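Local coordinates for protein acetyl-xylan esterase (Streptomyces lividans, PDB 2CC0) that removes acetyl groups from xylan by ester hydrolysis as a metal-dependent family 4 carbohydrate esterase, probably using its bound zinc ion to activate the ester, at residues 79-84 against 115-120; 41-46 against 85-90; 67-72 against 97-102. All coordinates share one frame; numbering follows the deposited sequence.

Contact 1: 79-84 against 115-120; sequences SEISRT and AKYGLT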
ATOM      1  N   SER A  79     -11.185  16.064 -14.383  1.00 11.54           N
ATOM      2  CA  SER A  79     -12.172  16.977 -13.834  1.00 11.95           C
ATOM      3  C   SER A  79     -12.638  16.581 -12.428  1.00 11.05           C
ATOM      4  O   SER A  79     -12.704  17.416 -11.528  1.00 11.28           O
ATOM      5  CB  SER A  79     -13.380  17.058 -14.788  1.00 12.63           C
ATOM      6  OG  SER A  79     -14.370  17.928 -14.274  1.00 15.15           O
ATOM      7  N   GLU A  80     -12.948  15.306 -12.237  1.00 10.74           N
ATOM      8  CA  GLU A  80     -13.424  14.831 -10.946  1.00 10.18           C
ATOM      9  C   GLU A  80     -12.374  15.047  -9.854  1.00  9.72           C
ATOM     10  O   GLU A  80     -12.677  15.497  -8.742  1.00  9.83           O
ATOM     11  CB  GLU A  80     -13.768  13.338 -11.065  1.00 10.68           C
ATOM     12  CG  GLU A  80     -15.106  13.055 -11.756  1.00 10.32           C
ATOM     13  CD  GLU A  80     -16.309  13.059 -10.816  1.00 11.26           C
ATOM     14  OE1 GLU A  80     -16.140  12.883  -9.597  1.00 11.00           O
ATOM     15  OE2 GLU A  80     -17.446  13.231 -11.320  1.00 14.05           O
ATOM     16  N   ILE A  81     -11.132  14.704 -10.161  1.00  9.32           N
ATOM     17  CA  ILE A  81     -10.057  14.837  -9.171  1.00  9.52           C
ATOM     18  C   ILE A  81      -9.683  16.313  -8.898  1.00  9.52           C
ATOM     19  O   ILE A  81      -9.596  16.759  -7.732  1.00  8.99           O
ATOM     20  CB  ILE A  81      -8.846  13.978  -9.583  1.00  9.61           C
ATOM     21  CG1 ILE A  81      -9.156  12.509  -9.227  1.00 11.77           C
ATOM     22  CG2 ILE A  81      -7.594  14.428  -8.850  1.00 11.05           C
ATOM     23  CD1 ILE A  81      -8.146  11.495  -9.770  1.00 12.52           C
ATOM     24  N   SER A  82      -9.494  17.077  -9.976  1.00 10.13           N
ATOM     25  CA  SER A  82      -9.087  18.469  -9.819  0.50 10.46           C
ATOM     26  C   SER A  82     -10.155  19.319  -9.115  1.00 10.69           C
ATOM     27  O   SER A  82      -9.826  20.133  -8.255  1.00 10.33           O
ATOM     28  CB  SER A  82      -8.691  19.074 -11.159  0.50 11.12           C
ATOM     29  OG  SER A  82      -9.764  19.021 -12.067  0.50 10.01           O
ATOM     30  N   ARG A  83     -11.423  19.124  -9.452  1.00 10.37           N
ATOM     31  CA  ARG A  83     -12.493  19.891  -8.804  0.50 10.69           C
ATOM     32  C   ARG A  83     -12.548  19.585  -7.313  1.00  9.79           C
ATOM     33  O   ARG A  83     -12.869  20.446  -6.500  1.00 10.92           O
ATOM     34  CB  ARG A  83     -13.841  19.619  -9.468  0.50 11.24           C
ATOM     35  CG  ARG A  83     -13.982  20.312 -10.827  0.50 13.62           C
ATOM     36  CD  ARG A  83     -14.671  19.401 -11.826  0.50 16.23           C
ATOM     37  NE  ARG A  83     -16.085  19.271 -11.554  0.50 17.75           N
ATOM     38  CZ  ARG A  83     -16.807  18.167 -11.716  0.50 18.64           C
ATOM     39  NH1 ARG A  83     -16.264  17.041 -12.155  0.50 17.42           N
ATOM     40  NH2 ARG A  83     -18.101  18.205 -11.434  0.50 18.86           N
ATOM     41  N   THR A  84     -12.244  18.331  -6.959  1.00  8.90           N
ATOM     42  CA  THR A  84     -12.224  17.968  -5.550  1.00  8.42           C
ATOM     43  C   THR A  84     -11.020  18.591  -4.794  1.00  8.76           C
ATOM     44  O   THR A  84     -11.177  19.022  -3.635  1.00  8.94           O
ATOM     45  CB  THR A  84     -12.306  16.428  -5.404  1.00  7.54           C
ATOM     46  OG1 THR A  84     -13.507  15.976  -6.048  1.00  8.36           O
ATOM     47  CG2 THR A  84     -12.348  16.037  -3.930  1.00  7.01           C
ATOM     48  N   ALA A 115      -1.201  10.977 -10.351  1.00  9.30           N
ATOM     49  CA  ALA A 115       0.195  11.457 -10.352  1.00 10.79           C
ATOM     50  C   ALA A 115       0.263  12.930 -10.764  1.00 11.16           C
ATOM     51  O   ALA A 115       1.013  13.709 -10.164  1.00 13.13           O
ATOM     52  CB  ALA A 115       1.053  10.608 -11.286  1.00 10.61           C
ATOM     53  N   LYS A 116      -0.541  13.312 -11.767  1.00 11.58           N
ATOM     54  CA  LYS A 116      -0.593  14.702 -12.221  1.00 11.83           C
ATOM     55  C   LYS A 116      -0.849  15.658 -11.042  1.00 11.83           C
ATOM     56  O   LYS A 116      -0.256  16.737 -10.965  1.00 13.49           O
ATOM     57  CB  LYS A 116      -1.701  14.867 -13.270  1.00 11.78           C
ATOM     58  CG  LYS A 116      -1.870  16.307 -13.770  1.00 12.64           C
ATOM     59  CD  LYS A 116      -2.911  16.435 -14.876  1.00 14.06           C
ATOM     60  CE  LYS A 116      -3.233  17.909 -15.113  1.00 15.93           C
ATOM     61  NZ  LYS A 116      -4.294  18.001 -16.158  1.00 18.55           N
ATOM     62  N   TYR A 117      -1.745  15.253 -10.133  1.00 10.68           N
ATOM     63  CA  TYR A 117      -2.185  16.092  -9.004  1.00 11.18           C
ATOM     64  C   TYR A 117      -1.422  15.820  -7.709  1.00 11.06           C
ATOM     65  O   TYR A 117      -1.787  16.342  -6.642  1.00 11.69           O
ATOM     66  CB  TYR A 117      -3.716  15.991  -8.818  1.00 11.02           C
ATOM     67  CG  TYR A 117      -4.406  16.699  -9.973  1.00 11.10           C
ATOM     68  CD1 TYR A 117      -4.522  18.090  -9.984  1.00 12.15           C
ATOM     69  CD2 TYR A 117      -4.844  15.991 -11.096  1.00 10.96           C
ATOM     70  CE1 TYR A 117      -5.099  18.759 -11.071  1.00 12.69           C
ATOM     71  CE2 TYR A 117      -5.443  16.649 -12.189  1.00 12.42           C
ATOM     72  CZ  TYR A 117      -5.538  18.042 -12.179  1.00 12.62           C
ATOM     73  OH  TYR A 117      -6.091  18.724 -13.251  1.00 14.37           O
ATOM     74  N   GLY A 118      -0.359  15.008  -7.809  1.00 11.00           N
ATOM     75  CA  GLY A 118       0.457  14.674  -6.650  1.00 11.50           C
ATOM     76  C   GLY A 118      -0.265  13.882  -5.581  1.00 10.75           C
ATOM     77  O   GLY A 118       0.026  14.040  -4.379  1.00 11.51           O
ATOM     78  N   LEU A 119      -1.192  13.025  -6.013  1.00  9.13           N
ATOM     79  CA  LEU A 119      -2.000  12.212  -5.099  1.00  8.69           C
ATOM     80  C   LEU A 119      -1.498  10.764  -5.014  1.00  8.64           C
ATOM     81  O   LEU A 119      -1.259  10.124  -6.027  1.00  9.46           O
ATOM     82  CB  LEU A 119      -3.462  12.205  -5.581  1.00  8.63           C
ATOM     83  CG  LEU A 119      -4.165  13.557  -5.467  1.00  8.44           C
ATOM     84  CD1 LEU A 119      -5.421  13.565  -6.346  1.00 10.57           C
ATOM     85  CD2 LEU A 119      -4.560  13.920  -4.015  1.00  9.46           C
ATOM     86  N   THR A 120      -1.384  10.264  -3.793  1.00  7.58           N
ATOM     87  CA  THR A 120      -1.107   8.847  -3.551  1.00  7.42           C
ATOM     88  C   THR A 120      -2.426   8.094  -3.464  1.00  7.61           C
ATOM     89  O   THR A 120      -3.303   8.499  -2.710  1.00  8.41           O
ATOM     90  CB  THR A 120      -0.331   8.728  -2.239  1.00  7.72           C
ATOM     91  OG1 THR A 120       0.909   9.429  -2.427  1.00 10.02           O
ATOM     92  CG2 THR A 120      -0.029   7.259  -1.877  1.00  8.50           C
TER
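Ile-81 carries its CG2 methyl anti to the backbone N (CG1 at chi1 -78°), and this methyl meets both Leu-119 and the ring of Tyr-117. For Tyr-117, chi1 of -70° swings CG beside its own N and brings the ring against helix 74-90. The evidence for close fit is the Ile-81 CG2 to Leu-119 CD1 distance of 3.4 Å, tighter than an ordinary carbon contact; the two side chains run past each other in opposite directions. The same CG2 approaches Tyr-117 CD2 obliquely at 3.9 Å. Over one ring face, offset toward the rim, stands Ser-82 CA, 4.2 Å above the plane, while Lys-116 CG covers the opposite face. Ser-82 CB comes to 3.4 Å from Tyr-117 OH. That hydroxyl is hydrogen-bonded to Asp-78, which also forms a salt bridge with Lys-116 NZ, so one carboxylate on helix 74-90 holds both neighbours. Ile-81 and Leu-119 both rest on Phe-99. The turn between Tyr-117 and Leu-119 is a Schellman motif: Gly-118, with positive phi, is the C-prime residue, Gly-118 N reaches Ala-115 O at 3.0 Å, and Leu-119 N bonds to Glu-114 O, ending helix 108-116 and turning the chain toward strand 120-121.

Contact 2: 41-46 against 85-90; sequences YAAQNP and QQAIAG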
ATOM      1  N   TYR A  41     -19.606  17.508  -1.728  1.00  9.86           N
ATOM      2  CA  TYR A  41     -19.979  17.739  -0.323  1.00 10.58           C
ATOM      3  C   TYR A  41     -19.047  18.719   0.380  1.00 11.22           C
ATOM      4  O   TYR A  41     -19.493  19.472   1.259  1.00 11.24           O
ATOM      5  CB  TYR A  41     -20.072  16.424   0.457  1.00 10.80           C
ATOM      6  CG  TYR A  41     -21.082  15.447  -0.134  1.00  9.24           C
ATOM      7  CD1 TYR A  41     -22.279  15.905  -0.672  1.00  9.77           C
ATOM      8  CD2 TYR A  41     -20.834  14.056  -0.132  1.00 11.43           C
ATOM      9  CE1 TYR A  41     -23.217  15.004  -1.236  1.00 11.09           C
ATOM     10  CE2 TYR A  41     -21.750  13.163  -0.682  1.00 11.86           C
ATOM     11  CZ  TYR A  41     -22.944  13.650  -1.225  1.00 11.63           C
ATOM     12  OH  TYR A  41     -23.884  12.785  -1.759  1.00 13.85           O
ATOM     13  N   ALA A  42     -17.764  18.717   0.004  1.00 10.98           N
ATOM     14  CA  ALA A  42     -16.837  19.748   0.512  1.00 11.56           C
ATOM     15  C   ALA A  42     -17.312  21.133   0.048  1.00 12.23           C
ATOM     16  O   ALA A  42     -17.304  22.095   0.832  1.00 14.02           O
ATOM     17  CB  ALA A  42     -15.445  19.486   0.025  1.00 11.93           C
ATOM     18  N   ALA A  43     -17.722  21.229  -1.217  1.00 12.24           N
ATOM     19  CA  ALA A  43     -18.220  22.496  -1.788  1.00 13.88           C
ATOM     20  C   ALA A  43     -19.486  22.967  -1.072  1.00 14.46           C
ATOM     21  O   ALA A  43     -19.665  24.176  -0.819  1.00 14.93           O
ATOM     22  CB  ALA A  43     -18.480  22.318  -3.296  1.00 14.12           C
ATOM     23  N   GLN A  44     -20.364  22.025  -0.744  1.00 14.44           N
ATOM     24  CA  GLN A  44     -21.663  22.327  -0.134  1.00 15.38           C
ATOM     25  C   GLN A  44     -21.558  22.626   1.355  1.00 15.11           C
ATOM     26  O   GLN A  44     -22.441  23.290   1.922  1.00 16.68           O
ATOM     27  CB  GLN A  44     -22.643  21.172  -0.369  1.00 15.46           C
ATOM     28  CG  GLN A  44     -23.120  21.052  -1.838  1.00 18.08           C
ATOM     29  CD  GLN A  44     -23.702  19.677  -2.186  1.00 18.82           C
ATOM     30  OE1 GLN A  44     -24.127  18.912  -1.315  1.00 22.73           O
ATOM     31  NE2 GLN A  44     -23.728  19.370  -3.477  1.00 22.80           N
ATOM     32  N   ASN A  45     -20.481  22.151   1.995  1.00 14.45           N
ATOM     33  CA  ASN A  45     -20.360  22.248   3.458  1.00 14.13           C
ATOM     34  C   ASN A  45     -18.957  22.700   3.889  1.00 13.12           C
ATOM     35  O   ASN A  45     -18.262  21.959   4.610  1.00 12.30           O
ATOM     36  CB  ASN A  45     -20.633  20.887   4.114  1.00 14.78           C
ATOM     37  CG  ASN A  45     -22.003  20.318   3.777  1.00 17.09           C
ATOM     38  OD1 ASN A  45     -22.994  20.640   4.437  1.00 20.56           O
ATOM     39  ND2 ASN A  45     -22.064  19.448   2.764  1.00 18.49           N
ATOM     40  N   PRO A  46     -18.514  23.898   3.444  1.00 13.28           N
ATOM     41  CA  PRO A  46     -17.121  24.277   3.761  1.00 13.71           C
ATOM     42  C   PRO A  46     -16.842  24.323   5.272  1.00 13.20           C
ATOM     43  O   PRO A  46     -15.745  23.935   5.709  1.00 13.01           O
ATOM     44  CB  PRO A  46     -16.951  25.661   3.113  1.00 14.52           C
ATOM     45  CG  PRO A  46     -18.384  26.173   2.953  1.00 14.15           C
ATOM     46  CD  PRO A  46     -19.188  24.930   2.627  1.00 13.80           C
ATOM     47  N   GLN A  85      -9.836  18.632  -5.435  1.00  8.85           N
ATOM     48  CA  GLN A  85      -8.671  19.328  -4.859  1.00  9.29           C
ATOM     49  C   GLN A  85      -9.071  20.775  -4.557  1.00  9.40           C
ATOM     50  O   GLN A  85      -8.864  21.273  -3.457  1.00  9.88           O
ATOM     51  CB  GLN A  85      -7.473  19.324  -5.825  1.00  9.00           C
ATOM     52  CG  GLN A  85      -6.832  17.940  -6.072  1.00 10.05           C
ATOM     53  CD  GLN A  85      -6.248  17.334  -4.790  1.00 10.51           C
ATOM     54  OE1 GLN A  85      -6.950  16.641  -4.043  1.00  9.49           O
ATOM     55  NE2 GLN A  85      -4.979  17.651  -4.499  1.00 10.73           N
ATOM     56  N   GLN A  86      -9.703  21.403  -5.547  1.00  9.85           N
ATOM     57  CA  GLN A  86     -10.119  22.805  -5.442  1.00 11.25           C
ATOM     58  C   GLN A  86     -11.167  22.994  -4.339  1.00 11.20           C
ATOM     59  O   GLN A  86     -11.089  23.947  -3.561  1.00 12.23           O
ATOM     60  CB  GLN A  86     -10.665  23.271  -6.797  1.00 12.41           C
ATOM     61  CG  GLN A  86      -9.594  23.387  -7.898  1.00 16.61           C
ATOM     62  CD  GLN A  86     -10.163  23.227  -9.313  1.00 24.55           C
ATOM     63  OE1 GLN A  86     -11.379  23.277  -9.518  1.00 25.10           O
ATOM     64  NE2 GLN A  86      -9.276  23.003 -10.295  1.00 25.38           N
ATOM     65  N   ALA A  87     -12.154  22.100  -4.271  1.00 10.54           N
ATOM     66  CA  ALA A  87     -13.232  22.273  -3.281  1.00  9.90           C
ATOM     67  C   ALA A  87     -12.706  22.105  -1.856  1.00 10.04           C
ATOM     68  O   ALA A  87     -13.083  22.852  -0.941  1.00 10.97           O
ATOM     69  CB  ALA A  87     -14.391  21.314  -3.546  1.00 10.29           C
ATOM     70  N   ILE A  88     -11.844  21.103  -1.649  1.00  9.38           N
ATOM     71  CA  ILE A  88     -11.312  20.879  -0.308  1.00  9.11           C
ATOM     72  C   ILE A  88     -10.378  22.024   0.124  1.00  9.27           C
ATOM     73  O   ILE A  88     -10.494  22.557   1.250  1.00 10.43           O
ATOM     74  CB  ILE A  88     -10.644  19.479  -0.197  1.00  8.27           C
ATOM     75  CG1 ILE A  88     -11.719  18.397  -0.405  1.00  7.91           C
ATOM     76  CG2 ILE A  88      -9.881  19.343   1.125  1.00  9.38           C
ATOM     77  CD1 ILE A  88     -11.164  16.970  -0.648  1.00  9.74           C
ATOM     78  N   ALA A  89      -9.478  22.416  -0.768  1.00 10.36           N
ATOM     79  CA  ALA A  89      -8.585  23.534  -0.467  1.00 10.42           C
ATOM     80  C   ALA A  89      -9.362  24.821  -0.204  1.00 11.44           C
ATOM     81  O   ALA A  89      -9.062  25.565   0.754  1.00 13.04           O
ATOM     82  CB  ALA A  89      -7.594  23.714  -1.608  1.00 10.93           C
ATOM     83  N   GLY A  90     -10.345  25.084  -1.057  1.00 11.15           N
ATOM     84  CA  GLY A  90     -11.191  26.287  -0.935  1.00 12.72           C
ATOM     85  C   GLY A  90     -11.923  26.356   0.389  1.00 13.02           C
ATOM     86  O   GLY A  90     -12.140  27.437   0.940  1.00 14.63           O
TER
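Ala-42 and Ala-43 meet Ala-87 and Ile-88 mainly through aliphatic carbons, and the flat groups of the 41-46 segment lie away from the interface and take no part in it. The Tyr-41 ring has Gln-44 OE1 in its plane at the edge, and the Tyr-41 side chain also touches Pro-15. The amide of Asn-45 has Tyr-41 O only 11° out of its plane, and ND2 donates to this oxygen at 3.0 Å with an N-H...O angle of 159°. The donor sits in the carbonyl plane on a lone pair. Asn-45 N makes a second, weak bond to the same oxygen, so the side chain reinforces the last turn of helix 39-44 just where the backbone departs from helical angles and Pro-46 begins the next helix.

Across the interface the methyls of Ala-42 and Ala-87 carry most of the contact. Ala-42 CB lies 3.9 Å from Ile-88 CG1 and 4.1 Å from Ala-87 CB, thus meeting two successive residues of helix 74-90. Although the CB of Ile-88 points away from the 41-46 segment, CG1, placed beside the backbone N by a chi1 of -64°, still makes this contact. Ala-87 CB in turn faces the other helix and reaches Ala-43 CB at 4.2 Å, near the solvent-exposed margin, where Ala-43 also touches Tyr-64. The backbones are close: Ala-43 CA and Ala-87 CA are 5.2 Å apart, a spacing consistent with the small side chains at both positions.

Elsewhere on helix 74-90, Gln-85 is held by Asn-61 and by the carbonyl of Pro-96. The arrangement is a close alanine-mediated helix-helix contact. It joins the short helix following strand 34-37, part of the crossover to the parallel strand 58-61, to the C-terminal end of the long helix that follows this strand in the polysaccharide deacetylase fold.

Contact 3: 67-72 against 97-102; sequences PHMTQL and KLFRPP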
ATOM      1  N   PRO A  67     -18.211   8.700  -9.067  1.00  9.75           N
ATOM      2  CA  PRO A  67     -18.518   7.833 -10.215  1.00 10.51           C
ATOM      3  C   PRO A  67     -17.671   6.573 -10.159  1.00 10.92           C
ATOM      4  O   PRO A  67     -16.694   6.530  -9.398  1.00 10.80           O
ATOM      5  CB  PRO A  67     -18.059   8.674 -11.417  1.00 11.26           C
ATOM      6  CG  PRO A  67     -16.933   9.477 -10.884  1.00 10.48           C
ATOM      7  CD  PRO A  67     -17.305   9.813  -9.448  1.00 10.01           C
ATOM      8  N   HIS A  68     -18.013   5.582 -10.977  1.00 11.11           N
ATOM      9  CA  HIS A  68     -17.092   4.483 -11.237  1.00 12.35           C
ATOM     10  C   HIS A  68     -16.029   5.059 -12.170  1.00 12.66           C
ATOM     11  O   HIS A  68     -16.236   5.172 -13.366  1.00 13.21           O
ATOM     12  CB  HIS A  68     -17.855   3.336 -11.904  1.00 13.61           C
ATOM     13  CG  HIS A  68     -18.754   2.594 -10.971  1.00 14.51           C
ATOM     14  ND1 HIS A  68     -18.323   1.528 -10.210  1.00 16.59           N
ATOM     15  CD2 HIS A  68     -20.064   2.768 -10.672  1.00 16.48           C
ATOM     16  CE1 HIS A  68     -19.326   1.082  -9.472  1.00 16.65           C
ATOM     17  NE2 HIS A  68     -20.393   1.814  -9.739  1.00 16.90           N
ATOM     18  N   MET A  69     -14.877   5.443 -11.625  1.00 11.99           N
ATOM     19  CA  MET A  69     -13.870   6.252 -12.361  0.50 11.84           C
ATOM     20  C   MET A  69     -13.295   5.543 -13.589  1.00 12.56           C
ATOM     21  O   MET A  69     -12.941   6.188 -14.569  1.00 13.05           O
ATOM     22  CB  MET A  69     -12.714   6.697 -11.436  0.50 10.76           C
ATOM     23  CG  MET A  69     -13.085   7.724 -10.325  0.50  9.65           C
ATOM     24  SD  MET A  69     -13.292   9.463 -10.831  0.50  9.66           S
ATOM     25  CE  MET A  69     -11.595  10.040 -11.037  0.50  8.88           C
ATOM     26  N   THR A  70     -13.182   4.226 -13.516  1.00 13.21           N
ATOM     27  CA  THR A  70     -12.581   3.479 -14.618  1.00 15.20           C
ATOM     28  C   THR A  70     -13.535   3.411 -15.812  1.00 15.60           C
ATOM     29  O   THR A  70     -13.122   3.004 -16.897  1.00 16.90           O
ATOM     30  CB  THR A  70     -12.103   2.071 -14.189  1.00 15.98           C
ATOM     31  OG1 THR A  70     -13.235   1.237 -13.921  1.00 17.56           O
ATOM     32  CG2 THR A  70     -11.191   2.148 -12.948  1.00 16.76           C
ATOM     33  N   GLN A  71     -14.790   3.823 -15.611  1.00 14.96           N
ATOM     34  CA  GLN A  71     -15.741   3.939 -16.734  1.00 16.08           C
ATOM     35  C   GLN A  71     -15.670   5.302 -17.450  1.00 16.20           C
ATOM     36  O   GLN A  71     -16.359   5.513 -18.478  1.00 17.38           O
ATOM     37  CB  GLN A  71     -17.155   3.650 -16.237  1.00 16.54           C
ATOM     38  CG  GLN A  71     -17.326   2.219 -15.752  1.00 19.86           C
ATOM     39  CD  GLN A  71     -18.693   1.951 -15.150  1.00 25.01           C
ATOM     40  OE1 GLN A  71     -19.650   2.693 -15.385  1.00 28.49           O
ATOM     41  NE2 GLN A  71     -18.788   0.891 -14.352  1.00 27.24           N
ATOM     42  N   LEU A  72     -14.850   6.215 -16.918  1.00 15.76           N
ATOM     43  CA  LEU A  72     -14.685   7.552 -17.476  1.00 16.13           C
ATOM     44  C   LEU A  72     -13.480   7.661 -18.386  1.00 16.17           C
ATOM     45  O   LEU A  72     -12.509   6.893 -18.263  1.00 17.13           O
ATOM     46  CB  LEU A  72     -14.546   8.619 -16.363  1.00 16.03           C
ATOM     47  CG  LEU A  72     -15.648   8.671 -15.297  1.00 16.56           C
ATOM     48  CD1 LEU A  72     -15.325   9.703 -14.237  1.00 16.94           C
ATOM     49  CD2 LEU A  72     -17.014   8.924 -15.894  1.00 19.93           C
ATOM     50  N   LYS A  97      -3.106  15.160  -0.296  1.00  9.03           N
ATOM     51  CA  LYS A  97      -2.040  14.350  -0.880  0.50  9.41           C
ATOM     52  C   LYS A  97      -2.457  12.911  -1.097  1.00  9.24           C
ATOM     53  O   LYS A  97      -1.696  12.140  -1.693  1.00  9.90           O
ATOM     54  CB  LYS A  97      -0.760  14.380  -0.011  0.50 10.13           C
ATOM     55  CG  LYS A  97      -0.071  15.756   0.114  0.50 11.75           C
ATOM     56  CD  LYS A  97       0.315  16.373  -1.207  0.50 13.84           C
ATOM     57  CE  LYS A  97       1.311  15.536  -1.979  0.50 14.26           C
ATOM     58  NZ  LYS A  97       1.629  16.078  -3.329  0.50 13.15           N
ATOM     59  N   LEU A  98      -3.670  12.563  -0.642  1.00  7.69           N
ATOM     60  CA  LEU A  98      -4.198  11.187  -0.735  1.00  6.61           C
ATOM     61  C   LEU A  98      -5.509  11.141  -1.509  1.00  7.04           C
ATOM     62  O   LEU A  98      -6.343  12.042  -1.389  1.00  8.24           O
ATOM     63  CB  LEU A  98      -4.462  10.616   0.660  1.00  7.11           C
ATOM     64  CG  LEU A  98      -3.298  10.692   1.661  1.00  7.26           C
ATOM     65  CD1 LEU A  98      -3.772  10.195   3.001  1.00 10.38           C
ATOM     66  CD2 LEU A  98      -2.061   9.921   1.149  1.00  8.37           C
ATOM     67  N   PHE A  99      -5.695  10.074  -2.287  1.00  6.80           N
ATOM     68  CA  PHE A  99      -6.909   9.897  -3.069  1.00  7.32           C
ATOM     69  C   PHE A  99      -7.381   8.468  -2.925  1.00  7.69           C
ATOM     70  O   PHE A  99      -6.587   7.534  -3.079  1.00  8.85           O
ATOM     71  CB  PHE A  99      -6.608  10.189  -4.553  1.00  8.06           C
ATOM     72  CG  PHE A  99      -7.747   9.810  -5.489  1.00  7.58           C
ATOM     73  CD1 PHE A  99      -8.894  10.603  -5.567  1.00  8.87           C
ATOM     74  CD2 PHE A  99      -7.672   8.634  -6.262  1.00  9.19           C
ATOM     75  CE1 PHE A  99      -9.948  10.223  -6.419  1.00 10.16           C
ATOM     76  CE2 PHE A  99      -8.714   8.241  -7.107  1.00  8.78           C
ATOM     77  CZ  PHE A  99      -9.868   9.052  -7.192  1.00  9.43           C
ATOM     78  N   ARG A 100      -8.670   8.285  -2.638  1.00  6.41           N
ATOM     79  CA  ARG A 100      -9.224   6.923  -2.623  1.00  6.33           C
ATOM     80  C   ARG A 100     -10.211   6.802  -3.774  1.00  7.50           C
ATOM     81  O   ARG A 100     -11.185   7.575  -3.840  1.00  7.35           O
ATOM     82  CB  ARG A 100      -9.918   6.605  -1.288  1.00  7.20           C
ATOM     83  CG  ARG A 100     -10.587   5.227  -1.285  1.00  8.38           C
ATOM     84  CD  ARG A 100     -11.054   4.936   0.114  1.00  8.68           C
ATOM     85  NE  ARG A 100      -9.963   4.438   0.963  1.00  9.47           N
ATOM     86  CZ  ARG A 100     -10.013   4.462   2.297  1.00  9.32           C
ATOM     87  NH1 ARG A 100     -11.067   5.014   2.904  1.00  9.50           N
ATOM     88  NH2 ARG A 100      -9.014   3.961   3.004  1.00 11.10           N
ATOM     89  N   PRO A 101      -9.969   5.859  -4.702  1.00  8.58           N
ATOM     90  CA  PRO A 101     -10.906   5.734  -5.814  1.00  9.08           C
ATOM     91  C   PRO A 101     -12.264   5.253  -5.280  1.00  9.60           C
ATOM     92  O   PRO A 101     -12.322   4.352  -4.431  1.00 10.06           O
ATOM     93  CB  PRO A 101     -10.297   4.607  -6.667  1.00 10.20           C
ATOM     94  CG  PRO A 101      -8.862   4.509  -6.253  1.00 11.04           C
ATOM     95  CD  PRO A 101      -8.880   4.861  -4.773  1.00 10.20           C
ATOM     96  N   PRO A 102     -13.361   5.847  -5.773  1.00 10.27           N
ATOM     97  CA  PRO A 102     -14.664   5.257  -5.461  1.00 10.43           C
ATOM     98  C   PRO A 102     -14.669   3.752  -5.798  1.00 10.21           C
ATOM     99  O   PRO A 102     -14.168   3.339  -6.857  1.00  9.48           O
ATOM    100  CB  PRO A 102     -15.611   6.029  -6.393  1.00 11.27           C
ATOM    101  CG  PRO A 102     -14.962   7.399  -6.558  1.00 10.97           C
ATOM    102  CD  PRO A 102     -13.469   7.087  -6.571  1.00 10.79           C
TER
HETATM  103  O   HOH W   1     -13.311   4.352  -9.124  1.00 11.75           O
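Met-69 starts a short 3-10 turn, evidenced by Gln-71 N bonding to His-68 O and Leu-72 N to Met-69 O, each at 3.0 Å, whereas Phe-99 ends the short strand 98-99 and the chain continues through Pro-101 to Pro-102. A water joins the two backbones, accepting from Met-69 N at 3.1 Å and donating to Pro-102 O at 2.6 Å. Pro-102 meets the loop with CB, CG and CD: CB lies 3.2 Å from Pro-67 O, with CG also near that oxygen, and CD is 3.8 Å from Met-69 CG. Met-69, modelled in two conformers, is bent at both chi2 (-77°) and chi3 in the one described; this brings CE to an oblique approach on Phe-99 CZ at 4.3 Å. Leu-110 of helix 108-116 touches both Met-69 and Phe-99. The Pro-102 side chain lies about 4 Å from a bound acetate and about 5 Å from the zinc ion held by Asp-13, His-62 and His-66, and Arg-100 O bonds to His-62 ND1, a second-shell link. Apolar contacts, a carbonyl oxygen against proline carbons and one water bridge thus join the two segments, consistent with Pro-102 being held as an apolar element beside acetate and zinc.

How the contacts relate
From the N terminus the six segments come in the order 41-46, 67-72, 79-84, 85-90, 97-102 and 115-120. Contact 2 closes the first loop, from helix 39-44 to the end of helix 74-90. Contact 3 opens within that loop and closes beyond it, at strand 98-99, and contact 1 opens within both and closes last, at the C-terminal end of helix 108-116 and the turn after it. Every pair therefore crosses and none nests. Contacts 1 and 2 share helix 74-90 and touch where Leu-119 packs on Gln-85. Contacts 1 and 3 join by probable backbone hydrogen bonds of Thr-120 with Lys-97 and Phe-99, pairing strands 98-99 and 120-121. Contacts 2 and 3 stay about 5 Å apart at their nearest atoms.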